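Local coordinates for entry-fusion complex associated protein OPG083 (Vaccinia virus, PDB 6CJ6), which forms part of the poxvirus entry-fusion complex, which mediates lipid mixing of viral and cellular membranes and then pore formation, letting the virion core enter the host cytoplasm, at residues N46-I51 and G132-L137; N53-N58 and I139-S144; K8-L13 and I161-I166. All coordinates share one frame; numbering follows the deposited sequence.

Interaction 1. Residues N46-I51 and G132-L137. With EOH (ethanol), chain B.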
ATOM      1  N   ASN A  46      -7.884   9.926  14.722  1.00 34.01           N
ATOM      2  CA  ASN A  46      -8.367  10.929  13.768  1.00 31.99           C
ATOM      3  C   ASN A  46      -7.992  10.459  12.364  1.00 33.23           C
ATOM      4  O   ASN A  46      -7.133  11.044  11.697  1.00 33.48           O
ATOM      5  CB  ASN A  46      -7.805  12.324  14.082  1.00 32.03           C
ATOM      6  CG  ASN A  46      -8.470  12.963  15.293  1.00 41.26           C
ATOM      7  OD1 ASN A  46      -9.655  13.289  15.263  1.00 44.40           O
ATOM      8  ND2 ASN A  46      -7.703  13.157  16.358  1.00 41.20           N
ATOM      9  N   CYS A  47      -8.647   9.392  11.917  1.00 24.87           N
ATOM     10  CA  CYS A  47      -8.302   8.721  10.673  1.00 30.08           C
ATOM     11  C   CYS A  47      -9.158   9.245   9.527  1.00 34.16           C
ATOM     12  O   CYS A  47     -10.377   9.397   9.668  1.00 36.24           O
ATOM     13  CB  CYS A  47      -8.503   7.214  10.811  1.00 27.77           C
ATOM     14  SG  CYS A  47      -7.784   6.265   9.462  1.00 41.04           S
ATOM     15  N   ALA A  48      -8.516   9.507   8.394  1.00 40.29           N
ATOM     16  CA  ALA A  48      -9.193   9.817   7.140  1.00 32.23           C
ATOM     17  C   ALA A  48      -8.860   8.701   6.160  1.00 39.14           C
ATOM     18  O   ALA A  48      -7.717   8.591   5.703  1.00 38.41           O
ATOM     19  CB  ALA A  48      -8.748  11.176   6.602  1.00 42.95           C
ATOM     20  N   LEU A  49      -9.848   7.868   5.851  1.00 32.88           N
ATOM     21  CA  LEU A  49      -9.675   6.767   4.917  1.00 32.38           C
ATOM     22  C   LEU A  49     -10.262   7.138   3.563  1.00 40.27           C
ATOM     23  O   LEU A  49     -11.345   7.727   3.485  1.00 41.08           O
ATOM     24  CB  LEU A  49     -10.356   5.500   5.439  1.00 35.08           C
ATOM     25  CG  LEU A  49      -9.576   4.623   6.416  1.00 39.31           C
ATOM     26  CD1 LEU A  49     -10.469   3.532   6.976  1.00 32.94           C
ATOM     27  CD2 LEU A  49      -8.368   4.011   5.724  1.00 32.16           C
ATOM     28  N   ARG A  50      -9.539   6.795   2.500  1.00 33.25           N
ATOM     29  CA  ARG A  50      -9.991   6.993   1.124  1.00 39.03           C
ATOM     30  C   ARG A  50      -9.905   5.642   0.421  1.00 37.17           C
ATOM     31  O   ARG A  50      -8.820   5.214   0.016  1.00 39.20           O
ATOM     32  CB  ARG A  50      -9.143   8.043   0.413  1.00 42.04           C
ATOM     33  CG  ARG A  50      -9.651   9.465   0.569  1.00 50.46           C
ATOM     34  CD  ARG A  50     -10.542   9.865  -0.599  1.00 53.62           C
ATOM     35  NE  ARG A  50     -11.141  11.183  -0.402  1.00 54.15           N
ATOM     36  CZ  ARG A  50     -11.605  11.951  -1.383  1.00 51.36           C
ATOM     37  NH1 ARG A  50     -11.530  11.543  -2.642  1.00 55.80           N
ATOM     38  NH2 ARG A  50     -12.134  13.134  -1.105  1.00 53.20           N
ATOM     39  N   ILE A  51     -11.044   4.972   0.280  1.00 38.02           N
ATOM     40  CA  ILE A  51     -11.104   3.636  -0.300  1.00 34.72           C
ATOM     41  C   ILE A  51     -11.603   3.761  -1.731  1.00 35.80           C
ATOM     42  O   ILE A  51     -12.670   4.338  -1.976  1.00 32.72           O
ATOM     43  CB  ILE A  51     -12.007   2.709   0.528  1.00 37.42           C
ATOM     44  CG1 ILE A  51     -11.607   2.773   2.004  1.00 34.26           C
ATOM     45  CG2 ILE A  51     -11.921   1.280   0.007  1.00 38.58           C
ATOM     46  CD1 ILE A  51     -12.644   2.212   2.946  1.00 37.50           C
ATOM     47  N   GLY A 132      -6.856  18.238  16.013  1.00 40.90           N
ATOM     48  CA  GLY A 132      -6.717  19.251  14.991  1.00 45.25           C
ATOM     49  C   GLY A 132      -6.044  18.780  13.721  1.00 50.16           C
ATOM     50  O   GLY A 132      -5.836  19.593  12.811  1.00 46.30           O
ATOM     51  N   GLN A 133      -5.693  17.498  13.629  1.00 44.63           N
ATOM     52  CA  GLN A 133      -5.068  16.931  12.446  1.00 45.62           C
ATOM     53  C   GLN A 133      -5.778  15.641  12.055  1.00 50.91           C
ATOM     54  O   GLN A 133      -6.648  15.139  12.774  1.00 43.67           O
ATOM     55  CB  GLN A 133      -3.571  16.664  12.664  1.00 45.37           C
ATOM     56  CG  GLN A 133      -2.720  17.916  12.784  1.00 49.28           C
ATOM     57  CD  GLN A 133      -1.245  17.633  12.580  1.00 44.08           C
ATOM     58  OE1 GLN A 133      -0.779  17.506  11.449  1.00 39.06           O
ATOM     59  NE2 GLN A 133      -0.502  17.528  13.677  1.00 40.57           N
ATOM     60  N   HIS A 134      -5.396  15.105  10.897  1.00 47.40           N
ATOM     61  CA  HIS A 134      -5.951  13.852  10.409  1.00 39.91           C
ATOM     62  C   HIS A 134      -4.884  13.121   9.610  1.00 40.46           C
ATOM     63  O   HIS A 134      -4.060  13.742   8.933  1.00 40.21           O
ATOM     64  CB  HIS A 134      -7.192  14.077   9.535  1.00 44.60           C
ATOM     65  CG  HIS A 134      -6.900  14.720   8.212  1.00 47.81           C
ATOM     66  ND1 HIS A 134      -6.871  16.087   8.039  1.00 52.50           N
ATOM     67  CD2 HIS A 134      -6.635  14.182   6.997  1.00 44.50           C
ATOM     68  CE1 HIS A 134      -6.597  16.364   6.777  1.00 48.60           C
ATOM     69  NE2 HIS A 134      -6.448  15.226   6.124  1.00 40.87           N
ATOM     70  N   MET A 135      -4.901  11.793   9.697  1.00 37.86           N
ATOM     71  CA  MET A 135      -4.020  10.951   8.895  1.00 34.26           C
ATOM     72  C   MET A 135      -4.801  10.460   7.683  1.00 35.82           C
ATOM     73  O   MET A 135      -5.689   9.611   7.812  1.00 29.98           O
ATOM     74  CB  MET A 135      -3.474   9.775   9.703  1.00 29.65           C
ATOM     75  CG  MET A 135      -2.643   8.817   8.860  1.00 31.97           C
ATOM     76  SD  MET A 135      -1.863   7.492   9.802  1.00 36.46           S
ATOM     77  CE  MET A 135      -0.695   8.418  10.793  1.00 34.24           C
ATOM     78  N   LEU A 136      -4.475  10.999   6.514  1.00 37.35           N
ATOM     79  CA  LEU A 136      -5.066  10.509   5.278  1.00 34.52           C
ATOM     80  C   LEU A 136      -4.416   9.187   4.894  1.00 37.28           C
ATOM     81  O   LEU A 136      -3.187   9.074   4.849  1.00 36.06           O
ATOM     82  CB  LEU A 136      -4.867  11.531   4.159  1.00 37.70           C
ATOM     83  CG  LEU A 136      -5.369  11.084   2.786  1.00 38.74           C
ATOM     84  CD1 LEU A 136      -6.892  11.036   2.768  1.00 42.29           C
ATOM     85  CD2 LEU A 136      -4.834  11.987   1.687  1.00 39.93           C
ATOM     86  N   LEU A 137      -5.247   8.181   4.616  1.00 35.74           N
ATOM     87  CA  LEU A 137      -4.775   6.827   4.319  1.00 30.90           C
ATOM     88  C   LEU A 137      -5.556   6.318   3.108  1.00 29.12           C
ATOM     89  O   LEU A 137      -6.620   5.711   3.251  1.00 31.35           O
ATOM     90  CB  LEU A 137      -4.956   5.926   5.532  1.00 31.81           C
ATOM     91  CG  LEU A 137      -3.901   4.846   5.741  1.00 32.77           C
ATOM     92  CD1 LEU A 137      -2.527   5.477   5.739  1.00 37.33           C
ATOM     93  CD2 LEU A 137      -4.152   4.116   7.047  1.00 36.29           C
TER
HETATM   94  C1  EOH B 229      -5.387  23.885  12.684  1.00 71.16           C
HETATM   95  C2  EOH B 229      -6.181  25.099  12.366  1.00 59.78           C
HETATM   96  O   EOH B 229      -6.203  22.754  12.394  1.00 68.92           O
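Residues 47-51 and 133-137 are neighbouring parallel strands of a small sheet. Cys47 pairs with Met135, Ala48 with Leu136 and Leu49 with Leu137. Four backbone hydrogen bonds join them. Met135 N gives to Asn46 O (3.1 Å), and Ala48 N gives back to Met135 O (2.9 Å). Leu137 N then gives to Ala48 O, and Arg50 N to Leu137 O.

The Ala48 and Leu136 side chains share one face of the sheet. There Ala48 CB meets the His134 ring obliquely, 3.7 Å from CD2. Leu136 CG lies anti to the backbone N (chi1 176°), and its CD1 reaches Arg50 CG at 3.9 Å. Leu49 and Leu137 lie side by side on the other face, with Leu49 CD2 3.9 Å from Leu137 CB. Before the strand, Asn46 CB rests 3.3 Å from Gln133 O, and Asn46 ND2 bonds to Ala129 O.

His134 ND1 is bonded to Thr4 OG1. The ethanol at Gly132 is probably from the crystallisation liquor. Strand 133-141 is central, with strand 5-6 along its other edge. Leu49 and Leu137 pack on Ile124 of strand 119-127, to which Cys47 is tied by its disulfide with Cys127.

Interaction 2. Residues N53-N58 and I139-S144. With MOH (methanol), chain C.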
ATOM      1  N   ASN A  53     -11.563   1.609  -5.785  1.00 30.58           N
ATOM      2  CA  ASN A  53     -11.279   0.437  -6.595  1.00 38.11           C
ATOM      3  C   ASN A  53     -10.598   0.870  -7.885  1.00 39.21           C
ATOM      4  O   ASN A  53     -10.988   1.864  -8.505  1.00 40.77           O
ATOM      5  CB  ASN A  53     -12.561  -0.334  -6.912  1.00 41.33           C
ATOM      6  CG  ASN A  53     -13.191  -0.946  -5.677  1.00 44.35           C
ATOM      7  OD1 ASN A  53     -12.881  -2.078  -5.303  1.00 41.09           O
ATOM      8  ND2 ASN A  53     -14.078  -0.199  -5.034  1.00 53.76           N
ATOM      9  N   LYS A  54      -9.568   0.125  -8.273  1.00 39.47           N
ATOM     10  CA  LYS A  54      -8.811   0.407  -9.484  1.00 44.54           C
ATOM     11  C   LYS A  54      -8.130  -0.880  -9.918  1.00 41.16           C
ATOM     12  O   LYS A  54      -6.901  -0.937 -10.035  1.00 48.14           O
ATOM     13  CB  LYS A  54      -7.773   1.499  -9.218  1.00 44.77           C
ATOM     14  CG  LYS A  54      -7.686   2.564 -10.299  1.00 44.98           C
ATOM     15  CD  LYS A  54      -6.762   3.710  -9.893  1.00 49.28           C
ATOM     16  CE  LYS A  54      -7.457   4.728  -8.991  1.00 54.54           C
ATOM     17  NZ  LYS A  54      -7.686   4.246  -7.597  1.00 41.93           N
ATOM     18  N   CYS A  55      -8.923  -1.921 -10.147  1.00 39.60           N
ATOM     19  CA  CYS A  55      -8.376  -3.249 -10.353  1.00 44.23           C
ATOM     20  C   CYS A  55      -7.815  -3.406 -11.759  1.00 46.71           C
ATOM     21  O   CYS A  55      -8.145  -2.659 -12.684  1.00 55.68           O
ATOM     22  CB  CYS A  55      -9.434  -4.314 -10.092  1.00 42.68           C
ATOM     23  SG  CYS A  55     -10.527  -3.903  -8.729  1.00 47.65           S
ATOM     24  N   MET A  56      -6.954  -4.408 -11.910  1.00 45.19           N
ATOM     25  CA  MET A  56      -6.257  -4.646 -13.161  1.00 51.96           C
ATOM     26  C   MET A  56      -6.147  -6.143 -13.405  1.00 53.26           C
ATOM     27  O   MET A  56      -6.638  -6.966 -12.624  1.00 45.63           O
ATOM     28  CB  MET A  56      -4.897  -3.942 -13.179  1.00 54.55           C
ATOM     29  CG  MET A  56      -4.266  -3.786 -11.813  1.00 45.60           C
ATOM     30  SD  MET A  56      -3.029  -2.484 -11.859  1.00 58.78           S
ATOM     31  CE  MET A  56      -4.005  -1.142 -12.535  1.00 47.66           C
ATOM     32  N   SER A  57      -5.477  -6.490 -14.505  1.00 51.47           N
ATOM     33  CA  SER A  57      -5.516  -7.858 -15.007  1.00 50.05           C
ATOM     34  C   SER A  57      -4.784  -8.824 -14.084  1.00 50.66           C
ATOM     35  O   SER A  57      -5.281  -9.925 -13.816  1.00 48.44           O
ATOM     36  CB  SER A  57      -4.944  -7.908 -16.422  1.00 54.72           C
ATOM     37  OG  SER A  57      -3.843  -7.024 -16.559  1.00 58.29           O
ATOM     38  N   ASN A  58      -3.610  -8.442 -13.584  1.00 42.44           N
ATOM     39  CA  ASN A  58      -2.770  -9.390 -12.871  1.00 46.73           C
ATOM     40  C   ASN A  58      -2.032  -8.721 -11.720  1.00 41.25           C
ATOM     41  O   ASN A  58      -1.776  -7.516 -11.732  1.00 37.28           O
ATOM     42  CB  ASN A  58      -1.779 -10.075 -13.816  1.00 45.08           C
ATOM     43  CG  ASN A  58      -1.089  -9.100 -14.743  1.00 50.72           C
ATOM     44  OD1 ASN A  58      -0.843  -7.951 -14.382  1.00 51.55           O
ATOM     45  ND2 ASN A  58      -0.784  -9.551 -15.954  1.00 59.28           N
ATOM     46  N   ILE A 139      -6.465   3.853   0.462  1.00 28.06           N
ATOM     47  CA  ILE A 139      -6.388   2.411   0.260  1.00 22.53           C
ATOM     48  C   ILE A 139      -7.045   2.096  -1.076  1.00 28.25           C
ATOM     49  O   ILE A 139      -8.228   2.400  -1.282  1.00 30.17           O
ATOM     50  CB  ILE A 139      -7.051   1.638   1.414  1.00 21.97           C
ATOM     51  CG1 ILE A 139      -6.076   1.461   2.580  1.00 39.45           C
ATOM     52  CG2 ILE A 139      -7.532   0.276   0.950  1.00 25.00           C
ATOM     53  CD1 ILE A 139      -5.837   2.703   3.397  1.00 32.69           C
ATOM     54  N   VAL A 140      -6.284   1.496  -1.988  1.00 27.76           N
ATOM     55  CA  VAL A 140      -6.762   1.195  -3.332  1.00 29.70           C
ATOM     56  C   VAL A 140      -6.864  -0.314  -3.500  1.00 29.62           C
ATOM     57  O   VAL A 140      -5.905  -1.047  -3.230  1.00 33.78           O
ATOM     58  CB  VAL A 140      -5.877   1.838  -4.417  1.00 35.78           C
ATOM     59  CG1 VAL A 140      -4.413   1.498  -4.200  1.00 35.51           C
ATOM     60  CG2 VAL A 140      -6.333   1.402  -5.802  1.00 37.24           C
ATOM     61  N   ASN A 141      -8.035  -0.778  -3.931  1.00 32.18           N
ATOM     62  CA  ASN A 141      -8.253  -2.183  -4.242  1.00 35.54           C
ATOM     63  C   ASN A 141      -7.884  -2.422  -5.699  1.00 37.59           C
ATOM     64  O   ASN A 141      -8.423  -1.762  -6.593  1.00 37.41           O
ATOM     65  CB  ASN A 141      -9.721  -2.550  -4.032  1.00 29.66           C
ATOM     66  CG  ASN A 141     -10.034  -3.966  -4.480  1.00 37.02           C
ATOM     67  OD1 ASN A 141      -9.220  -4.875  -4.304  1.00 34.62           O
ATOM     68  ND2 ASN A 141     -11.206  -4.158  -5.078  1.00 31.83           N
ATOM     69  N   THR A 142      -6.975  -3.365  -5.944  1.00 33.02           N
ATOM     70  CA  THR A 142      -6.652  -3.765  -7.308  1.00 37.34           C
ATOM     71  C   THR A 142      -7.265  -5.106  -7.692  1.00 32.72           C
ATOM     72  O   THR A 142      -6.801  -5.740  -8.644  1.00 38.77           O
ATOM     73  CB  THR A 142      -5.144  -3.760  -7.560  1.00 37.01           C
ATOM     74  OG1 THR A 142      -4.484  -4.563  -6.572  1.00 26.06           O
ATOM     75  CG2 THR A 142      -4.609  -2.332  -7.548  1.00 34.86           C
ATOM     76  N   GLY A 143      -8.303  -5.544  -6.983  1.00 39.08           N
ATOM     77  CA  GLY A 143      -9.005  -6.751  -7.365  1.00 37.85           C
ATOM     78  C   GLY A 143      -8.199  -8.022  -7.267  1.00 36.46           C
ATOM     79  O   GLY A 143      -8.555  -9.021  -7.896  1.00 39.90           O
ATOM     80  N   SER A 144      -7.118  -8.015  -6.498  1.00 30.91           N
ATOM     81  CA  SER A 144      -6.322  -9.206  -6.251  1.00 31.24           C
ATOM     82  C   SER A 144      -6.083  -9.319  -4.758  1.00 29.43           C
ATOM     83  O   SER A 144      -5.699  -8.339  -4.113  1.00 30.03           O
ATOM     84  CB  SER A 144      -4.982  -9.123  -6.979  1.00 31.81           C
ATOM     85  OG  SER A 144      -4.044 -10.007  -6.409  1.00 34.84           O
TER
HETATM   86  C   MOH C 241      -2.586  -2.953  -4.896  1.00 34.54           C
HETATM   87  O   MOH C 241      -3.548  -3.300  -3.920  1.00 41.92           O
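Asn141 ND2 is gripped by two carbonyl oxygens, Asn53 OD1 across the contact and Ile35 O. The bond to Asn53 OD1 is nearly straight, 2.7 Å long with an angle of 176° at the hydrogen. The acceptor lies in the amide plane of Asn141, and the donor lies in the carbonyl plane of Asn53. The two amides are nonetheless turned 83° apart. Asn141 OD1 accepts from Gly143 N at 2.9 Å, with this donor well above the carbonyl plane, and from Asn148 ND2. These four bonds satisfy a buried amide and fix its rotation. The group reaches them with CG anti to the backbone N (chi1 174°).

The backbone of Asn141 is used as well. Its O accepts from Lys54 N at 2.8 Å, and its backbone also bonds to Thr52. The two bonds flank Asn53 and make its parallel bridge with Asn141. Lys54 and Val140 cross at about a right angle. Val140 CG2 touches Lys54 CB at 3.7 Å. The bent lysine chain passes NZ by the same methyl, and NZ is hydrogen-bonded to a bound 1,3-propanediol.

Further on, Cys55 CB lies 3.3 Å from Thr142 O, and Cys55 SG lies 3.3 Å from Gly143 N. Thr142 CG2 rests 3.7 Å from Lys54 O. A methanol, probably from the crystallisation liquor, sits beside Thr142.

The bond from Gly143 N to Asn141 OD1 makes an Asx turn. The turn lies where strand 133-141 ends. Ser144 follows as the N-cap of helix 145-158, and the loop with the Cys33-Cys55 disulfide lies alongside.

Interaction 3. Residues K8-L13 and I161-I166. With EOH (ethanol), chain D.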
ATOM      1  N   LYS A   8       0.921  14.010   7.581  1.00 38.15           N
ATOM      2  CA  LYS A   8       1.469  13.234   6.474  1.00 43.54           C
ATOM      3  C   LYS A   8       2.545  12.262   6.937  1.00 34.93           C
ATOM      4  O   LYS A   8       3.324  12.554   7.847  1.00 37.19           O
ATOM      5  CB  LYS A   8       2.045  14.161   5.405  1.00 41.48           C
ATOM      6  CG  LYS A   8       1.010  14.672   4.426  1.00 44.06           C
ATOM      7  CD  LYS A   8       1.610  15.652   3.444  1.00 49.07           C
ATOM      8  CE  LYS A   8       0.543  16.178   2.512  1.00 47.14           C
ATOM      9  NZ  LYS A   8       1.052  17.303   1.695  1.00 57.76           N
ATOM     10  N   THR A   9       2.579  11.098   6.293  1.00 33.98           N
ATOM     11  CA  THR A   9       3.577  10.066   6.528  1.00 28.32           C
ATOM     12  C   THR A   9       4.177   9.655   5.189  1.00 31.63           C
ATOM     13  O   THR A   9       3.815  10.182   4.132  1.00 27.56           O
ATOM     14  CB  THR A   9       2.964   8.839   7.212  1.00 29.95           C
ATOM     15  OG1 THR A   9       2.154   8.127   6.268  1.00 34.25           O
ATOM     16  CG2 THR A   9       2.111   9.250   8.406  1.00 35.08           C
ATOM     17  N   LEU A  10       5.098   8.688   5.237  1.00 34.32           N
ATOM     18  CA  LEU A  10       5.717   8.200   4.009  1.00 26.48           C
ATOM     19  C   LEU A  10       4.724   7.471   3.115  1.00 30.45           C
ATOM     20  O   LEU A  10       4.879   7.485   1.888  1.00 28.28           O
ATOM     21  CB  LEU A  10       6.904   7.292   4.327  1.00 33.55           C
ATOM     22  CG  LEU A  10       8.266   7.977   4.399  1.00 41.34           C
ATOM     23  CD1 LEU A  10       9.370   6.944   4.543  1.00 42.07           C
ATOM     24  CD2 LEU A  10       8.482   8.828   3.162  1.00 35.72           C
ATOM     25  N   TYR A  11       3.708   6.825   3.696  1.00 25.83           N
ATOM     26  CA  TYR A  11       2.729   6.135   2.864  1.00 23.31           C
ATOM     27  C   TYR A  11       2.007   7.099   1.934  1.00 30.79           C
ATOM     28  O   TYR A  11       1.625   6.716   0.822  1.00 28.44           O
ATOM     29  CB  TYR A  11       1.735   5.346   3.720  1.00 23.43           C
ATOM     30  CG  TYR A  11       0.669   4.658   2.894  1.00 25.51           C
ATOM     31  CD1 TYR A  11       0.966   3.526   2.146  1.00 31.88           C
ATOM     32  CD2 TYR A  11      -0.629   5.152   2.845  1.00 25.89           C
ATOM     33  CE1 TYR A  11      -0.000   2.903   1.377  1.00 29.91           C
ATOM     34  CE2 TYR A  11      -1.604   4.531   2.088  1.00 26.59           C
ATOM     35  CZ  TYR A  11      -1.285   3.407   1.358  1.00 29.39           C
ATOM     36  OH  TYR A  11      -2.252   2.788   0.601  1.00 34.08           O
ATOM     37  N   ASN A  12       1.815   8.350   2.365  1.00 34.34           N
ATOM     38  CA  ASN A  12       1.234   9.358   1.484  1.00 32.59           C
ATOM     39  C   ASN A  12       2.068   9.524   0.220  1.00 27.87           C
ATOM     40  O   ASN A  12       1.533   9.546  -0.894  1.00 25.77           O
ATOM     41  CB  ASN A  12       1.113  10.689   2.223  1.00 28.54           C
ATOM     42  CG  ASN A  12       0.124  10.631   3.365  1.00 40.40           C
ATOM     43  OD1 ASN A  12       0.505  10.457   4.525  1.00 38.89           O
ATOM     44  ND2 ASN A  12      -1.158  10.775   3.044  1.00 32.63           N
ATOM     45  N   LEU A  13       3.388   9.640   0.374  1.00 24.54           N
ATOM     46  CA  LEU A  13       4.252   9.760  -0.795  1.00 32.70           C
ATOM     47  C   LEU A  13       4.199   8.500  -1.649  1.00 29.43           C
ATOM     48  O   LEU A  13       4.190   8.580  -2.885  1.00 34.41           O
ATOM     49  CB  LEU A  13       5.687  10.061  -0.361  1.00 34.53           C
ATOM     50  CG  LEU A  13       5.860  11.294   0.527  1.00 38.40           C
ATOM     51  CD1 LEU A  13       7.332  11.578   0.777  1.00 46.37           C
ATOM     52  CD2 LEU A  13       5.170  12.501  -0.091  1.00 52.15           C
ATOM     53  N   ILE A 161       6.008   6.146   9.777  1.00 34.32           N
ATOM     54  CA  ILE A 161       7.156   7.017   9.543  1.00 38.47           C
ATOM     55  C   ILE A 161       6.646   8.403   9.183  1.00 35.52           C
ATOM     56  O   ILE A 161       6.009   8.588   8.140  1.00 39.15           O
ATOM     57  CB  ILE A 161       8.077   6.457   8.450  1.00 42.86           C
ATOM     58  CG1 ILE A 161       8.475   5.020   8.787  1.00 33.16           C
ATOM     59  CG2 ILE A 161       9.311   7.328   8.300  1.00 45.27           C
ATOM     60  CD1 ILE A 161       9.343   4.373   7.734  1.00 32.91           C
ATOM     61  N   TYR A 162       6.951   9.378  10.033  1.00 40.53           N
ATOM     62  CA  TYR A 162       6.357  10.706   9.958  1.00 49.46           C
ATOM     63  C   TYR A 162       7.182  11.624   9.064  1.00 47.21           C
ATOM     64  O   TYR A 162       8.416  11.622   9.115  1.00 55.36           O
ATOM     65  CB  TYR A 162       6.247  11.292  11.369  1.00 43.81           C
ATOM     66  CG  TYR A 162       5.835  12.745  11.446  1.00 47.85           C
ATOM     67  CD1 TYR A 162       4.736  13.218  10.740  1.00 52.33           C
ATOM     68  CD2 TYR A 162       6.525  13.635  12.258  1.00 48.48           C
ATOM     69  CE1 TYR A 162       4.355  14.548  10.819  1.00 50.08           C
ATOM     70  CE2 TYR A 162       6.148  14.962  12.348  1.00 54.20           C
ATOM     71  CZ  TYR A 162       5.064  15.414  11.627  1.00 53.13           C
ATOM     72  OH  TYR A 162       4.689  16.735  11.715  1.00 60.15           O
ATOM     73  N   VAL A 163       6.489  12.397   8.240  1.00 46.90           N
ATOM     74  CA  VAL A 163       7.089  13.368   7.329  1.00 49.45           C
ATOM     75  C   VAL A 163       6.778  14.760   7.867  1.00 55.08           C
ATOM     76  O   VAL A 163       5.600  15.133   7.955  1.00 52.65           O
ATOM     77  CB  VAL A 163       6.559  13.200   5.895  1.00 46.74           C
ATOM     78  CG1 VAL A 163       7.132  14.277   4.982  1.00 51.46           C
ATOM     79  CG2 VAL A 163       6.894  11.817   5.366  1.00 39.27           C
ATOM     80  N   PRO A 164       7.781  15.549   8.248  1.00 57.69           N
ATOM     81  CA  PRO A 164       7.501  16.890   8.753  1.00 61.61           C
ATOM     82  C   PRO A 164       6.862  17.743   7.677  1.00 62.65           C
ATOM     83  O   PRO A 164       7.148  17.580   6.475  1.00 60.45           O
ATOM     84  CB  PRO A 164       8.890  17.415   9.141  1.00 60.00           C
ATOM     85  CG  PRO A 164       9.705  16.188   9.390  1.00 55.46           C
ATOM     86  CD  PRO A 164       9.200  15.179   8.404  1.00 51.81           C
ATOM     87  N   PRO A 165       5.985  18.671   8.060  1.00 66.85           N
ATOM     88  CA  PRO A 165       5.148  19.353   7.065  1.00 73.25           C
ATOM     89  C   PRO A 165       5.917  20.371   6.237  1.00 79.52           C
ATOM     90  O   PRO A 165       6.917  20.946   6.676  1.00 81.65           O
ATOM     91  CB  PRO A 165       4.077  20.040   7.919  1.00 63.66           C
ATOM     92  CG  PRO A 165       4.754  20.280   9.223  1.00 65.17           C
ATOM     93  CD  PRO A 165       5.681  19.111   9.433  1.00 64.32           C
ATOM     94  N   ILE A 166       5.426  20.588   5.018  1.00 76.24           N
ATOM     95  CA  ILE A 166       6.000  21.562   4.096  1.00 74.72           C
ATOM     96  C   ILE A 166       4.972  21.978   3.047  1.00 77.50           C
ATOM     97  O   ILE A 166       3.796  22.176   3.357  1.00 81.39           O
ATOM     98  CB  ILE A 166       7.241  20.994   3.424  1.00 84.20           C
TER
HETATM   99  C1  EOH D 232      10.179  20.217   7.691  1.00 55.41           C
HETATM  100  C2  EOH D 232      11.447  19.751   7.020  1.00 67.48           C
HETATM  101  O   EOH D 232      10.038  21.487   7.269  1.00 69.65           O
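The backbones of Lys8-Leu10 and Ile161-Val163 meet in a single bridge centred on Thr9 and Tyr162, whose CA atoms are 4.5 Å apart. Two hydrogen bonds hold it. Leu10 N gives to Ile161 O at 3.0 Å, nearly in line with the carbonyl bond. Val163 N gives to Lys8 O at 3.2 Å, tilted from the carbonyl plane.

Leu10 carries the apolar contact, with one branch for each partner. Its CD1 meets Ile161 CG2 at 3.8 Å, the two side chains crossing at a slant. Its CD2 meets Val163 CG2 at 4.0 Å, here crossing at about a right angle. Val163 CG2 also lies against the backbone, 3.5 Å from Thr9 C. It gets there because it stands beside its own backbone N, while CG1 takes the anti place (chi1 176°). Lys8 O meets the edge of the Tyr162 ring, 3.3 Å from CD1. That ring is also stacked with Phe7.

Thr9 is the N-cap of helix 10-24 and forms a capping box with Asn12. Thr9 N gives a straight bond to Asn12 OD1 (2.8 Å), and Tyr11 N gives a weak one to Thr9 OG1. Asn12 ND2 bonds in turn to Leu136 O.

The segment after helix 145-158 is thus joined by backbone bonds to the start of helix 10-24. Leu10 N, at the helix start, finds its acceptor on Ile161, and Leu10, Ile161 and Val163 add an apolar patch.

Interactions 1 and 2 follow the same pair of strands, 47-53 and 133-141, from their start to the turn beyond. Arg50 O and Ile139 N probably bond where they meet. Interaction 1 is a surface contact carried mostly by regular backbone bonds. Interaction 2 is partly buried and centres on a held asparagine amide beside a disulfide. Interaction 3 is also partly buried, but joins residues near the two ends of the modelled chain, on the opposite side of the chain's centre from interaction 2. It mixes two backbone bonds with apolar packing. It reaches interaction 1 through Tyr11 packed on Leu137 and Thr9 packed on Met135.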